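Local coordinates for protein octaprenyl-diphosphate synthase (Bacteroides thetaiotaomicron, PDB 3RMG) that probably acts as a magnesium-dependent prenyltransferase of the FPP/GGPP synthase family, building polyprenyl diphosphate chains, at residues A[315-318]-A[319-323]; A[4-7]-A[8-12]. One frame throughout, in Å; residues are numbered along the deposited sequence.

Interaction 1: A[315-318]-A[319-323]; sequences RTYL and DYVVA
Tyr-317 brings CE2 of its ring to the CG2 methyl of Val-321, one helical turn on, at 4.0 Å. The side chains approach at a slant. Tyr-317 CG stands anti to the backbone N (chi1 -180°), which leaves CG beside its carbonyl carbon and puts CE2 within reach of that methyl. The same CG2 also lies 3.4 Å from Tyr-317 O, the carbonyl that accepts the Val-321 N-H at 2.9 Å. On the adjoining flank Leu-318 adds a looser apolar contact, its CD1 lying 4.4 Å from both Val-321 CB and Val-322 CG2.

Both segments belong to helix 309-323, the last helix of an all-helical prenyl synthase fold. Its backbone follows the i to i+4 pattern, with Asp-319 N bonded to Arg-315 O at 2.9 Å and a N-H...O angle of 158°. Tyr-317 and Val-321 turn to helix 193-217, where Ile-206 and Phe-210 meet them, and the Tyr-317 hydroxyl is hydrogen-bonded to Met-50 O. Arg-315 and Asp-319 are not paired: NE and OD1 stand 6.6 Å apart, and each has its own salt bridge, Arg-315 to Asp-307 and Asp-319 to Lys-295.

Interaction 2: A[4-7]-A[8-12]; sequences DSIS and LIKTP
Ser-7 O is gripped twice by Thr-11, through the backbone N at 3.0 Å and through the hydroxyl OG1 at 2.9 Å. The two donors reach it differently: the N-H comes in at a C=O...N angle of 144°, whereas OG1 sits at 110°, well off the carbonyl plane. This pair of i to i+4 bonds, one from the backbone and one from the threonine hydroxyl, lies toward the C-terminal end of the short helix 5-10, which opens with Asp-4 at the N-cap position. Thr-11 can make both because its OG1 is anti to its own carbonyl carbon (chi1 -57°), which swings the oxygen back over the preceding turn. There it also meets Ser-7 OG at 2.7 Å, so the two hydroxyls and the carbonyl form a compact polar cluster, with Thr-11 exposed.

Before this pair the backbone bonds are regular, Leu-8 N to Asp-4 O and Lys-10 N to Ile-6 O. Beside the second of these, the Lys-10 side chain runs extended and alongside Ile-6, both pointing the same way. Its methylenes pass along one side of the CG2 branch of Ile-6, with CE at 3.7 Å and CG at 4.0 Å. Replacing Lys-10 by an alanine would probably leave one flank of this methyl without its aliphatic cover and weaken the packing on Ile-53 of helix 50-62, which would then rest mainly on Ile-9. Ile-9, the buried residue of the group, shares that contact with Ile-53 and also packs on Thr-316. Just past Thr-11, Pro-12 O accepts a hydrogen bond from Arg-60, while the ring carbon Pro-12 CD rests 3.6 Å from Ser-7 O.

From the N terminus the chain first makes interaction 2, in helix 5-10, and only after all the intervening helices reaches interaction 1, in helix 309-323. Each joins residues about one helical turn apart within a single continuous run, so neither closes a long loop; they follow in series, without nesting or crossing. In space, however, their centres are 12 Å apart and they touch: Thr-316 CG2 lies 3.6 Å from Ser-5 CB, and Ile-9 CD1 is 3.6 Å from Tyr-317 CA, while Tyr-320 packs on Ile-6. The first and last helices are thereby tied together, and both also pack on helix 50-62 through Ile-53.

Interaction 1: A[315-318]-A[319-323]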
ATOM      1  N   ARG A 315     -27.195  20.264   2.034  1.00 36.17           N
ATOM      2  CA  ARG A 315     -27.037  21.693   1.879  1.00 39.75           C
ATOM      3  C   ARG A 315     -26.364  22.294   3.116  1.00 42.15           C
ATOM      4  O   ARG A 315     -25.480  23.123   2.982  1.00 45.63           O
ATOM      5  CB  ARG A 315     -28.360  22.390   1.560  1.00 37.98           C
ATOM      6  CG  ARG A 315     -28.942  21.963   0.226  1.00 43.51           C
ATOM      7  CD  ARG A 315     -29.990  22.927  -0.291  1.00 45.27           C
ATOM      8  NE  ARG A 315     -31.002  23.264   0.708  1.00 63.74           N
ATOM      9  CZ  ARG A 315     -32.032  22.487   1.042  1.00 63.30           C
ATOM     10  NH1 ARG A 315     -32.910  22.908   1.942  1.00 55.03           N
ATOM     11  NH2 ARG A 315     -32.187  21.292   0.485  1.00 62.57           N
ATOM     12  N   THR A 316     -26.769  21.863   4.309  1.00 44.97           N
ATOM     13  CA  THR A 316     -26.165  22.350   5.551  1.00 41.85           C
ATOM     14  C   THR A 316     -24.703  21.901   5.670  1.00 44.50           C
ATOM     15  O   THR A 316     -23.842  22.659   6.075  1.00 46.79           O
ATOM     16  CB  THR A 316     -26.940  21.864   6.803  1.00 40.93           C
ATOM     17  OG1 THR A 316     -28.339  22.111   6.632  1.00 50.15           O
ATOM     18  CG2 THR A 316     -26.463  22.591   8.051  1.00 41.82           C
ATOM     19  N   TYR A 317     -24.428  20.653   5.336  1.00 47.69           N
ATOM     20  CA  TYR A 317     -23.050  20.181   5.265  1.00 47.07           C
ATOM     21  C   TYR A 317     -22.206  21.132   4.400  1.00 48.72           C
ATOM     22  O   TYR A 317     -21.130  21.566   4.792  1.00 40.31           O
ATOM     23  CB  TYR A 317     -23.062  18.797   4.640  1.00 43.53           C
ATOM     24  CG  TYR A 317     -21.730  18.108   4.478  1.00 46.73           C
ATOM     25  CD1 TYR A 317     -21.272  17.205   5.437  1.00 46.62           C
ATOM     26  CD2 TYR A 317     -20.957  18.309   3.341  1.00 36.76           C
ATOM     27  CE1 TYR A 317     -20.064  16.540   5.278  1.00 45.63           C
ATOM     28  CE2 TYR A 317     -19.745  17.654   3.173  1.00 42.60           C
ATOM     29  CZ  TYR A 317     -19.308  16.771   4.139  1.00 51.73           C
ATOM     30  OH  TYR A 317     -18.114  16.117   3.967  1.00 56.37           O
ATOM     31  N   LEU A 318     -22.705  21.466   3.218  1.00 43.39           N
ATOM     32  CA  LEU A 318     -21.913  22.248   2.294  1.00 45.91           C
ATOM     33  C   LEU A 318     -21.772  23.692   2.779  1.00 49.18           C
ATOM     34  O   LEU A 318     -20.715  24.296   2.617  1.00 44.76           O
ATOM     35  CB  LEU A 318     -22.467  22.139   0.862  1.00 44.24           C
ATOM     36  CG  LEU A 318     -21.621  22.760  -0.259  1.00 56.95           C
ATOM     37  CD1 LEU A 318     -20.131  22.560  -0.018  1.00 53.65           C
ATOM     38  CD2 LEU A 318     -22.002  22.198  -1.615  1.00 47.74           C
ATOM     39  N   ASP A 319     -22.810  24.231   3.417  1.00 51.86           N
ATOM     40  CA  ASP A 319     -22.713  25.558   4.031  1.00 53.63           C
ATOM     41  C   ASP A 319     -21.670  25.577   5.141  1.00 58.78           C
ATOM     42  O   ASP A 319     -20.955  26.558   5.318  1.00 60.12           O
ATOM     43  CB  ASP A 319     -24.052  26.001   4.603  1.00 54.24           C
ATOM     44  CG  ASP A 319     -24.985  26.554   3.546  1.00 57.52           C
ATOM     45  OD1 ASP A 319     -26.211  26.534   3.771  1.00 65.96           O
ATOM     46  OD2 ASP A 319     -24.497  27.015   2.493  1.00 61.92           O
ATOM     47  N   TYR A 320     -21.595  24.484   5.889  1.00 59.14           N
ATOM     48  CA  TYR A 320     -20.709  24.385   7.037  1.00 63.38           C
ATOM     49  C   TYR A 320     -19.255  24.250   6.582  1.00 66.81           C
ATOM     50  O   TYR A 320     -18.349  24.824   7.188  1.00 70.44           O
ATOM     51  CB  TYR A 320     -21.120  23.188   7.883  1.00 62.27           C
ATOM     52  CG  TYR A 320     -20.586  23.183   9.290  1.00 75.25           C
ATOM     53  CD1 TYR A 320     -21.337  23.710  10.339  1.00 81.42           C
ATOM     54  CD2 TYR A 320     -19.343  22.620   9.582  1.00 79.88           C
ATOM     55  CE1 TYR A 320     -20.860  23.694  11.641  1.00 88.81           C
ATOM     56  CE2 TYR A 320     -18.858  22.597  10.877  1.00 84.76           C
ATOM     57  CZ  TYR A 320     -19.618  23.135  11.904  1.00 90.70           C
ATOM     58  OH  TYR A 320     -19.139  23.117  13.197  1.00 90.06           O
ATOM     59  N   VAL A 321     -19.033  23.490   5.514  1.00 66.73           N
ATOM     60  CA  VAL A 321     -17.722  23.447   4.878  1.00 69.51           C
ATOM     61  C   VAL A 321     -17.285  24.869   4.504  1.00 72.17           C
ATOM     62  O   VAL A 321     -16.357  25.424   5.096  1.00 68.80           O
ATOM     63  CB  VAL A 321     -17.739  22.541   3.634  1.00 70.80           C
ATOM     64  CG1 VAL A 321     -16.507  22.771   2.769  1.00 68.74           C
ATOM     65  CG2 VAL A 321     -17.842  21.089   4.051  1.00 67.34           C
ATOM     66  N   VAL A 322     -17.978  25.464   3.538  1.00 71.36           N
ATOM     67  CA  VAL A 322     -17.704  26.837   3.122  1.00 74.22           C
ATOM     68  C   VAL A 322     -17.531  27.825   4.284  1.00 79.36           C
ATOM     69  O   VAL A 322     -16.478  28.446   4.428  1.00 83.71           O
ATOM     70  CB  VAL A 322     -18.809  27.360   2.192  1.00 73.60           C
ATOM     71  CG1 VAL A 322     -18.649  28.862   1.963  1.00 75.02           C
ATOM     72  CG2 VAL A 322     -18.783  26.601   0.877  1.00 72.61           C
ATOM     73  N   ALA A 323     -18.566  27.974   5.106  1.00 84.91           N
ATOM     74  CA  ALA A 323     -18.562  28.947   6.205  1.00 87.91           C
ATOM     75  C   ALA A 323     -17.467  28.691   7.232  1.00 90.92           C
ATOM     76  O   ALA A 323     -17.106  29.585   7.995  1.00 91.06           O
ATOM     77  CB  ALA A 323     -19.925  28.986   6.894  1.00 85.16           C
TER

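Interaction 2: A[4-7]-A[8-12]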
ATOM      1  N   ASP A   4     -29.957  24.294  14.838  1.00 44.28           N
ATOM      2  CA  ASP A   4     -28.664  23.670  15.072  1.00 46.58           C
ATOM      3  C   ASP A   4     -28.143  22.919  13.829  1.00 48.86           C
ATOM      4  O   ASP A   4     -28.605  21.822  13.504  1.00 45.95           O
ATOM      5  CB  ASP A   4     -28.755  22.732  16.284  1.00 48.40           C
ATOM      6  CG  ASP A   4     -27.484  21.945  16.507  1.00 51.48           C
ATOM      7  OD1 ASP A   4     -26.484  22.239  15.828  1.00 67.48           O
ATOM      8  OD2 ASP A   4     -27.490  21.024  17.351  1.00 62.92           O
ATOM      9  N   SER A   5     -27.171  23.514  13.143  1.00 51.78           N
ATOM     10  CA  SER A   5     -26.639  22.941  11.898  1.00 52.98           C
ATOM     11  C   SER A   5     -26.160  21.503  12.047  1.00 52.76           C
ATOM     12  O   SER A   5     -26.591  20.623  11.308  1.00 54.92           O
ATOM     13  CB  SER A   5     -25.518  23.818  11.342  1.00 48.99           C
ATOM     14  OG  SER A   5     -26.062  25.055  10.905  1.00 59.21           O
ATOM     15  N   ILE A   6     -25.275  21.257  13.005  1.00 51.47           N
ATOM     16  CA  ILE A   6     -24.758  19.906  13.208  1.00 54.37           C
ATOM     17  C   ILE A   6     -25.883  18.874  13.285  1.00 53.51           C
ATOM     18  O   ILE A   6     -25.773  17.768  12.736  1.00 49.52           O
ATOM     19  CB  ILE A   6     -23.892  19.814  14.473  1.00 54.71           C
ATOM     20  CG1 ILE A   6     -22.514  20.426  14.216  1.00 61.83           C
ATOM     21  CG2 ILE A   6     -23.699  18.375  14.872  1.00 58.41           C
ATOM     22  CD1 ILE A   6     -22.532  21.654  13.329  1.00 60.41           C
ATOM     23  N   SER A   7     -26.969  19.235  13.959  1.00 47.87           N
ATOM     24  CA  SER A   7     -28.092  18.312  14.090  1.00 46.87           C
ATOM     25  C   SER A   7     -28.734  18.010  12.725  1.00 40.93           C
ATOM     26  O   SER A   7     -28.956  16.850  12.388  1.00 39.57           O
ATOM     27  CB  SER A   7     -29.137  18.848  15.082  1.00 51.22           C
ATOM     28  OG  SER A   7     -30.219  17.931  15.216  1.00 53.84           O
ATOM     29  N   LEU A   8     -29.016  19.050  11.940  1.00 37.81           N
ATOM     30  CA  LEU A   8     -29.579  18.862  10.603  1.00 37.70           C
ATOM     31  C   LEU A   8     -28.713  17.936   9.756  1.00 42.61           C
ATOM     32  O   LEU A   8     -29.224  17.222   8.890  1.00 42.65           O
ATOM     33  CB  LEU A   8     -29.747  20.192   9.889  1.00 36.17           C
ATOM     34  CG  LEU A   8     -30.731  21.176  10.503  1.00 38.01           C
ATOM     35  CD1 LEU A   8     -30.705  22.508   9.726  1.00 31.91           C
ATOM     36  CD2 LEU A   8     -32.115  20.570  10.491  1.00 36.84           C
ATOM     37  N   ILE A   9     -27.407  17.947  10.023  1.00 42.82           N
ATOM     38  CA  ILE A   9     -26.454  17.140   9.278  1.00 42.97           C
ATOM     39  C   ILE A   9     -26.329  15.683   9.752  1.00 45.20           C
ATOM     40  O   ILE A   9     -26.338  14.763   8.935  1.00 42.65           O
ATOM     41  CB  ILE A   9     -25.053  17.768   9.317  1.00 45.07           C
ATOM     42  CG1 ILE A   9     -25.016  19.089   8.544  1.00 39.73           C
ATOM     43  CG2 ILE A   9     -24.017  16.789   8.766  1.00 43.59           C
ATOM     44  CD1 ILE A   9     -23.714  19.884   8.802  1.00 39.84           C
ATOM     45  N   LYS A  10     -26.201  15.477  11.060  1.00 42.81           N
ATOM     46  CA  LYS A  10     -25.871  14.154  11.602  1.00 41.05           C
ATOM     47  C   LYS A  10     -27.074  13.371  12.084  1.00 43.90           C
ATOM     48  O   LYS A  10     -27.129  12.151  11.929  1.00 47.05           O
ATOM     49  CB  LYS A  10     -24.899  14.274  12.786  1.00 46.93           C
ATOM     50  CG  LYS A  10     -23.688  15.164  12.565  1.00 38.41           C
ATOM     51  CD  LYS A  10     -22.532  14.752  13.483  1.00 58.80           C
ATOM     52  CE  LYS A  10     -21.408  15.793  13.472  1.00 64.39           C
ATOM     53  NZ  LYS A  10     -20.132  15.276  14.056  1.00 72.33           N
ATOM     54  N   THR A  11     -28.035  14.058  12.689  1.00 44.38           N
ATOM     55  CA  THR A  11     -29.170  13.360  13.283  1.00 46.45           C
ATOM     56  C   THR A  11     -29.743  12.279  12.361  1.00 44.10           C
ATOM     57  O   THR A  11     -29.938  11.146  12.787  1.00 39.35           O
ATOM     58  CB  THR A  11     -30.296  14.330  13.718  1.00 51.48           C
ATOM     59  OG1 THR A  11     -29.776  15.304  14.642  1.00 48.37           O
ATOM     60  CG2 THR A  11     -31.410  13.541  14.390  1.00 45.22           C
ATOM     61  N   PRO A  12     -29.986  12.623  11.080  1.00 44.13           N
ATOM     62  CA  PRO A  12     -30.630  11.695  10.144  1.00 39.98           C
ATOM     63  C   PRO A  12     -29.776  10.472   9.861  1.00 41.83           C
ATOM     64  O   PRO A  12     -30.280   9.475   9.329  1.00 39.59           O
ATOM     65  CB  PRO A  12     -30.808  12.529   8.867  1.00 35.20           C
ATOM     66  CG  PRO A  12     -30.604  13.966   9.292  1.00 41.02           C
ATOM     67  CD  PRO A  12     -29.630  13.898  10.437  1.00 37.60           C
TER